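Local coordinates for protein possible thiamine biosynthesis enzyme (PDB 2X7Q) that is of unknown function but has the periplasmic binding protein fold and probably binds a small solute, perhaps one linked to thiamine biosynthesis, at residues N227-Y233 / F264-K270; F26-L30 / T93-S97; V132-V136 / T285-V291. The protein carries 1 engineered substitution. One frame throughout, in Å; residues are numbered along the deposited sequence.

In the fold
Contacts 1 and 2 are neighbours in one lobe of this binding-protein fold, and contact 3 lies apart from both. The first two have centres 8 Å apart, and both involve strand 88-95 at the edge of the first sheet: contact 2 ties it to the start of helix 28-35, while contact 1 packs helix 216-235 against the loop that pairs with it. Contact 2 is fully buried and rests on one phenol-carbonyl bond in apolar surroundings; contact 1, partly buried, combines an amide grip with an aromatic pair. Contact 3 lies across the chain's centre, about 30 Å from contact 1 between centres. There two helices meet through mostly apolar side chains and a bridging water at a partly exposed margin.

Contact 1 of 3, residues N227-Y233 / F264-K270; sequences NQGIQYY and FNSRIGK
Asn227 extends its carboxamide from helix 216-235 with ND2 leading, and this one nitrogen meets two carbonyls of the 264-270 loop. Asn227 ND2 lies 2.9 Å from Ile268 O, the bond is almost straight at 175°, and the oxygen lies in the amide plane; a second bond from ND2, to Ser266 O, is bent and weak. CG stands anti to the backbone N (chi1 -175°), which carries the amide clear of the helix while CB rests against CG2 of Ile268. The gripped loop contains a type I beta turn from Asn265 to Ile268, overlaid by an Asx turn in which Asn265 OD1 accepts from Arg267 N. It belongs to the connection between helices 252-259 and 275-289, and Asn265 ND2 fixes it to Thr93 O on strand 88-95. Ile230 presses on the opening of the turn with both branches: CG2 is 3.5 Å from Phe264 CB, and CD1 comes to 3.2 Å from Asn265 O. Farther along the helix, Tyr233 receives the ring edge of Phe264 on its face in a T-shaped pair, planes at 80° and ring centroids 4.9 Å apart. Phe264 CE1 lies 3.5 Å from Tyr233 CE2, toward the tyrosine rim.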
# COMPACT_ATOMS: atom_id res chain seq x y z
N ASN A 227 -1.82 -8.96 14.82
CA ASN A 227 -1.27 -8.20 15.94
C ASN A 227 -0.11 -8.94 16.60
O ASN A 227 0.89 -8.34 16.97
CB ASN A 227 -2.36 -7.90 16.98
CG ASN A 227 -1.87 -7.01 18.10
OD1 ASN A 227 -0.94 -7.36 18.83
ND2 ASN A 227 -2.50 -5.85 18.25
N GLN A 228 -0.27 -10.25 16.75
CA GLN A 228 0.78 -11.09 17.31
C GLN A 228 1.93 -11.24 16.33
O GLN A 228 3.09 -11.29 16.73
CB GLN A 228 0.22 -12.47 17.69
CG GLN A 228 -0.68 -12.47 18.91
CD GLN A 228 -1.12 -13.86 19.32
OE1 GLN A 228 -1.42 -14.70 18.47
NE2 GLN A 228 -1.16 -14.11 20.62
N GLY A 229 1.60 -11.30 15.04
CA GLY A 229 2.61 -11.39 14.00
C GLY A 229 3.47 -10.15 13.97
O GLY A 229 4.67 -10.21 13.69
N ILE A 230 2.86 -9.00 14.26
CA ILE A 230 3.57 -7.74 14.32
C ILE A 230 4.50 -7.69 15.53
O ILE A 230 5.64 -7.23 15.43
CB ILE A 230 2.60 -6.55 14.38
CG1 ILE A 230 1.85 -6.40 13.05
CG2 ILE A 230 3.34 -5.27 14.72
CD1 ILE A 230 0.87 -5.24 13.03
N GLN A 231 4.01 -8.16 16.67
CA GLN A 231 4.80 -8.18 17.89
C GLN A 231 6.02 -9.08 17.72
O GLN A 231 7.13 -8.73 18.13
CB GLN A 231 3.96 -8.64 19.09
CG GLN A 231 4.73 -8.67 20.40
CD GLN A 231 3.88 -9.13 21.57
OE1 GLN A 231 2.70 -9.44 21.41
NE2 GLN A 231 4.48 -9.17 22.75
N TYR A 232 5.82 -10.25 17.12
CA TYR A 232 6.93 -11.17 16.87
C TYR A 232 7.99 -10.49 16.00
O TYR A 232 9.17 -10.53 16.32
CB TYR A 232 6.43 -12.45 16.19
CG TYR A 232 7.50 -13.52 16.05
CD1 TYR A 232 8.36 -13.53 14.96
CD2 TYR A 232 7.64 -14.51 17.01
CE1 TYR A 232 9.34 -14.50 14.84
CE2 TYR A 232 8.61 -15.48 16.90
CZ TYR A 232 9.46 -15.47 15.81
OH TYR A 232 10.43 -16.44 15.70
N TYR A 233 7.55 -9.87 14.91
CA TYR A 233 8.45 -9.14 14.04
C TYR A 233 9.26 -8.12 14.83
O TYR A 233 10.48 -8.06 14.70
CB TYR A 233 7.65 -8.43 12.93
CG TYR A 233 8.44 -7.36 12.22
CD1 TYR A 233 9.25 -7.67 11.13
CD2 TYR A 233 8.38 -6.03 12.63
CE1 TYR A 233 9.97 -6.69 10.48
CE2 TYR A 233 9.10 -5.04 11.99
CZ TYR A 233 9.89 -5.38 10.91
OH TYR A 233 10.61 -4.40 10.26
N PHE A 264 4.94 -0.94 12.15
CA PHE A 264 3.66 -1.62 12.01
C PHE A 264 2.75 -1.25 13.18
O PHE A 264 3.22 -0.91 14.27
CB PHE A 264 3.86 -3.13 11.95
CG PHE A 264 4.61 -3.59 10.73
CD1 PHE A 264 5.97 -3.83 10.78
CD2 PHE A 264 3.94 -3.78 9.52
CE1 PHE A 264 6.66 -4.25 9.65
CE2 PHE A 264 4.63 -4.20 8.39
CZ PHE A 264 5.99 -4.44 8.46
N ASN A 265 1.44 -1.30 12.95
CA ASN A 265 0.47 -0.97 13.99
C ASN A 265 0.37 -2.07 15.04
O ASN A 265 -0.41 -3.00 14.89
CB ASN A 265 -0.91 -0.70 13.37
CG ASN A 265 -1.92 -0.23 14.39
OD1 ASN A 265 -1.58 0.11 15.52
ND2 ASN A 265 -3.19 -0.22 14.00
N SER A 266 1.16 -1.94 16.10
CA SER A 266 1.16 -2.93 17.18
C SER A 266 -0.16 -2.90 17.94
O SER A 266 -0.46 -3.81 18.72
CB SER A 266 2.32 -2.68 18.13
OG SER A 266 2.18 -1.45 18.81
N ARG A 267 -0.95 -1.85 17.72
CA ARG A 267 -2.21 -1.69 18.42
C ARG A 267 -3.39 -2.12 17.54
O ARG A 267 -4.55 -1.95 17.91
CB ARG A 267 -2.40 -0.24 18.85
CG ARG A 267 -1.21 0.34 19.60
CD ARG A 267 -0.86 -0.49 20.82
NE ARG A 267 -1.99 -0.62 21.73
CZ ARG A 267 -2.35 -1.76 22.32
NH1 ARG A 267 -1.67 -2.87 22.09
NH2 ARG A 267 -3.40 -1.78 23.13
N ILE A 268 -3.08 -2.69 16.38
CA ILE A 268 -4.11 -3.10 15.43
C ILE A 268 -5.12 -4.05 16.08
O ILE A 268 -4.75 -5.11 16.61
CB ILE A 268 -3.51 -3.73 14.15
CG1 ILE A 268 -4.60 -4.01 13.11
CG2 ILE A 268 -2.73 -5.01 14.49
CD1 ILE A 268 -4.07 -4.60 11.82
N GLY A 269 -6.39 -3.66 16.05
CA GLY A 269 -7.45 -4.47 16.64
C GLY A 269 -7.73 -4.11 18.09
O GLY A 269 -8.80 -4.43 18.62
N LYS A 270 -6.78 -3.44 18.73
CA LYS A 270 -6.93 -3.04 20.12
C LYS A 270 -7.54 -1.65 20.24
O LYS A 270 -8.23 -1.34 21.21
CB LYS A 270 -5.58 -3.08 20.85
CG LYS A 270 -4.88 -4.43 20.79
CD LYS A 270 -5.80 -5.56 21.23
CE LYS A 270 -5.08 -6.90 21.25
NZ LYS A 270 -6.04 -8.04 21.25

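Contact 2 of 3, residues F26-L30 / T93-S97; sequences FSTPL and TYVKS
Tyr94 and Phe26 form the centre of a buried contact, a tyrosine hydroxyl bound to a main-chain carbonyl, where the edge strand of the first sheet meets the entrance to helix 28-35. That helix follows strand 17-21 of the same sheet, so the contact joins two elements of one lobe of the periplasmic binding protein fold that lie 63 residues apart in sequence. Strand 88-95 turns a corner at Tyr94; with CG anti to the backbone N (chi1 178°), the ring of Tyr94 carries its hydroxyl to the start of the helix. Tyr94 OH donates to Phe26 O over 2.7 Å, with the donor in the carbonyl plane and a C=O...O angle of 149°. The oxygen also sits at the edge of the tyrosine ring, in its plane, so the bond lies close to the plane of the ring as well as that of the carbonyl.

Carbon atoms of Pro29 and Leu30 also crowd the hydroxyl. The Pro29 ring lies against it, CD 3.3 Å from Tyr94 OH, and Leu30 adds its branch point, CG 3.5 Å from Tyr94 OH; both side chains meet the phenol ring obliquely. Next along the strand, Val95 sends CG2 to within 3.9 Å of Phe26 CD2, the two side chains crossing at about a right angle. Beyond the two segments, Phe264 packs edge-to-face with Tyr94, while Trp258 and Trp203 meet the Phe26 ring. A glycerol, probably from the crystallisation liquor, lies about 4 Å from the Phe26 side chain and may mark a pocket.

Pro29, three residues on, has no N-H to offer the Phe26 carbonyl, and the phenol supplies the hydrogen instead. The bond gives the hydroxyl hydrogen an acceptor and the carbonyl a donor in a place that is probably poorly reached by water.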
# COMPACT_ATOMS: atom_id res chain seq x y z
N PHE A 26 6.88 -5.24 3.63
CA PHE A 26 5.80 -4.91 4.55
C PHE A 26 4.98 -6.13 4.96
O PHE A 26 4.34 -6.12 6.01
CB PHE A 26 4.87 -3.85 3.93
CG PHE A 26 5.49 -2.50 3.80
CD1 PHE A 26 5.84 -1.99 2.56
CD2 PHE A 26 5.74 -1.73 4.93
CE1 PHE A 26 6.42 -0.75 2.44
CE2 PHE A 26 6.32 -0.48 4.81
CZ PHE A 26 6.66 0.02 3.57
N SER A 27 5.00 -7.17 4.13
CA SER A 27 4.21 -8.36 4.39
C SER A 27 4.88 -9.29 5.39
O SER A 27 4.36 -10.36 5.71
CB SER A 27 3.94 -9.11 3.09
OG SER A 27 5.12 -9.68 2.57
N THR A 28 6.05 -8.88 5.89
CA THR A 28 6.82 -9.70 6.82
C THR A 28 6.01 -10.21 8.01
O THR A 28 6.00 -11.41 8.29
CB THR A 28 8.09 -8.96 7.30
OG1 THR A 28 9.01 -8.82 6.22
CG2 THR A 28 8.76 -9.73 8.42
N PRO A 29 5.33 -9.30 8.73
CA PRO A 29 4.54 -9.71 9.90
C PRO A 29 3.51 -10.79 9.55
O PRO A 29 3.26 -11.68 10.37
CB PRO A 29 3.83 -8.42 10.31
CG PRO A 29 4.72 -7.34 9.83
CD PRO A 29 5.29 -7.84 8.54
N LEU A 30 2.92 -10.71 8.36
CA LEU A 30 1.96 -11.71 7.92
C LEU A 30 2.59 -13.09 7.85
O LEU A 30 1.98 -14.08 8.24
CB LEU A 30 1.39 -11.33 6.55
CG LEU A 30 0.60 -10.02 6.46
CD1 LEU A 30 0.14 -9.77 5.03
CD2 LEU A 30 -0.59 -10.05 7.40
N THR A 93 -5.59 -0.01 10.53
CA THR A 93 -4.30 0.35 9.97
C THR A 93 -3.28 -0.77 10.15
O THR A 93 -3.13 -1.31 11.24
CB THR A 93 -3.74 1.63 10.62
OG1 THR A 93 -4.68 2.70 10.46
CG2 THR A 93 -2.42 2.02 9.98
N TYR A 94 -2.59 -1.12 9.07
CA TYR A 94 -1.58 -2.17 9.10
C TYR A 94 -0.19 -1.59 9.34
O TYR A 94 0.59 -2.11 10.14
CB TYR A 94 -1.60 -2.97 7.80
CG TYR A 94 -0.56 -4.07 7.72
CD1 TYR A 94 -0.64 -5.18 8.54
CD2 TYR A 94 0.49 -3.99 6.82
CE1 TYR A 94 0.30 -6.19 8.47
CE2 TYR A 94 1.44 -4.99 6.74
CZ TYR A 94 1.34 -6.08 7.57
OH TYR A 94 2.28 -7.08 7.50
N VAL A 95 0.11 -0.50 8.64
CA VAL A 95 1.37 0.20 8.82
C VAL A 95 1.13 1.66 9.20
O VAL A 95 0.44 2.39 8.50
CB VAL A 95 2.24 0.15 7.56
CG1 VAL A 95 3.47 1.02 7.73
CG2 VAL A 95 2.64 -1.29 7.25
N LYS A 96 1.71 2.07 10.32
CA LYS A 96 1.50 3.41 10.85
C LYS A 96 2.41 4.44 10.18
O LYS A 96 1.99 5.56 9.89
CB LYS A 96 1.72 3.42 12.36
CG LYS A 96 1.42 4.75 13.03
CD LYS A 96 1.52 4.63 14.54
CE LYS A 96 0.57 3.56 15.06
NZ LYS A 96 0.66 3.42 16.54
N SER A 97 3.66 4.05 9.94
CA SER A 97 4.64 4.95 9.34
C SER A 97 4.29 5.26 7.88
O SER A 97 3.66 4.44 7.20
CB SER A 97 6.04 4.36 9.44
OG SER A 97 6.07 3.03 8.95

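Contact 3 of 3, residues V132-V136 / T285-V291; sequences VMSFV and TLKLAGV
A single water is gripped by Phe135 O and Ala289 O, donating to both over 2.8 Å from its oxygen, and so bridges the backbones of two helices. Helix 275-289 ends here in a Schellman motif: Gly290 takes positive phi, and Val291 N bonds back to Leu286 O at 3.0 Å. Its partner, helix 129-141, follows strand 120-123 of the second sheet, so the pairing brings this late helix of the chain against the second lobe of the binding-protein fold. The short segments cross at 71°, their axes 9.4 Å apart at closest approach, and the surfaces between them are largely apolar. The turn at Gly290 brings Val291 beside Phe135, where its CG2, set anti to the carbonyl carbon, rests 3.5 Å from Phe135 CB and meets the ring obliquely. Ala289 points its CB at the first helix, where it meets the backbone of Phe135 and CG2 of Val136. Thr285 turns its methyl to the same valine, whereas its OG1 is bonded within its own helix to Lys281 O. Val132 and Leu286 cross at about a right angle, and their methyls are pressed tighter than usual van der Waals contact: Val132 CG1 to Leu286 CD2 is 3.5 Å.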
# COMPACT_ATOMS: atom_id res chain seq x y z
N VAL A 132 -1.13 8.25 -8.48
CA VAL A 132 -1.68 9.20 -7.52
C VAL A 132 -0.60 10.11 -6.94
O VAL A 132 -0.79 11.33 -6.85
CB VAL A 132 -2.40 8.47 -6.36
CG1 VAL A 132 -2.62 9.42 -5.19
CG2 VAL A 132 -3.71 7.88 -6.84
N MSE A 133 0.52 9.52 -6.55
CA MSE A 133 1.61 10.27 -5.92
C MSE A 133 2.24 11.29 -6.86
O MSE A 133 2.88 12.24 -6.40
CB MSE A 133 2.67 9.32 -5.37
CG MSE A 133 2.24 8.53 -4.16
SE MSE A 133 1.68 9.69 -2.69
CE MSE A 133 3.31 10.71 -2.48
N SER A 134 2.08 11.10 -8.16
CA SER A 134 2.62 12.05 -9.13
C SER A 134 1.91 13.39 -9.00
O SER A 134 2.52 14.44 -9.18
CB SER A 134 2.50 11.51 -10.56
OG SER A 134 1.17 11.58 -11.03
N PHE A 135 0.62 13.34 -8.68
CA PHE A 135 -0.16 14.55 -8.45
C PHE A 135 0.26 15.23 -7.16
O PHE A 135 0.45 16.45 -7.12
CB PHE A 135 -1.66 14.21 -8.40
CG PHE A 135 -2.25 13.84 -9.74
CD1 PHE A 135 -2.08 12.57 -10.26
CD2 PHE A 135 -2.98 14.77 -10.46
CE1 PHE A 135 -2.62 12.23 -11.48
CE2 PHE A 135 -3.52 14.44 -11.69
CZ PHE A 135 -3.35 13.16 -12.20
N VAL A 136 0.41 14.45 -6.10
CA VAL A 136 0.84 14.97 -4.81
C VAL A 136 2.20 15.65 -4.93
O VAL A 136 2.41 16.74 -4.40
CB VAL A 136 0.90 13.85 -3.74
CG1 VAL A 136 1.47 14.38 -2.44
CG2 VAL A 136 -0.47 13.25 -3.52
N THR A 285 -5.35 15.92 1.12
CA THR A 285 -4.18 15.96 0.25
C THR A 285 -4.56 15.65 -1.19
O THR A 285 -4.17 16.36 -2.11
CB THR A 285 -3.09 14.96 0.71
OG1 THR A 285 -2.62 15.33 2.01
CG2 THR A 285 -1.93 14.96 -0.27
N LEU A 286 -5.34 14.59 -1.38
CA LEU A 286 -5.78 14.18 -2.72
C LEU A 286 -6.68 15.24 -3.35
O LEU A 286 -6.51 15.59 -4.52
CB LEU A 286 -6.49 12.84 -2.66
CG LEU A 286 -5.66 11.64 -2.18
CD1 LEU A 286 -6.49 10.36 -2.20
CD2 LEU A 286 -4.41 11.49 -3.01
N LYS A 287 -7.63 15.73 -2.58
CA LYS A 287 -8.54 16.78 -3.04
C LYS A 287 -7.76 18.01 -3.48
O LYS A 287 -8.04 18.59 -4.54
CB LYS A 287 -9.54 17.15 -1.94
CG LYS A 287 -10.49 18.28 -2.31
CD LYS A 287 -11.43 17.87 -3.42
CE LYS A 287 -12.41 18.99 -3.75
NZ LYS A 287 -13.35 18.60 -4.85
N LEU A 288 -6.79 18.40 -2.67
CA LEU A 288 -5.98 19.58 -2.94
C LEU A 288 -5.02 19.35 -4.11
O LEU A 288 -4.61 20.29 -4.78
CB LEU A 288 -5.20 19.99 -1.69
CG LEU A 288 -4.56 21.38 -1.68
CD1 LEU A 288 -5.62 22.46 -1.79
CD2 LEU A 288 -3.73 21.57 -0.41
N ALA A 289 -4.68 18.09 -4.34
CA ALA A 289 -3.74 17.73 -5.40
C ALA A 289 -4.44 17.53 -6.74
O ALA A 289 -3.79 17.46 -7.78
CB ALA A 289 -2.97 16.48 -5.02
N GLY A 290 -5.77 17.45 -6.71
CA GLY A 290 -6.55 17.31 -7.93
C GLY A 290 -6.93 15.89 -8.27
O GLY A 290 -7.60 15.64 -9.27
N VAL A 291 -6.49 14.94 -7.44
CA VAL A 291 -6.80 13.53 -7.67
C VAL A 291 -8.29 13.27 -7.51
O VAL A 291 -8.89 12.56 -8.31
CB VAL A 291 -6.02 12.62 -6.70
CG1 VAL A 291 -6.42 11.17 -6.89
CG2 VAL A 291 -4.52 12.79 -6.90
O HOH W 1 -1.20 18.05 -8.63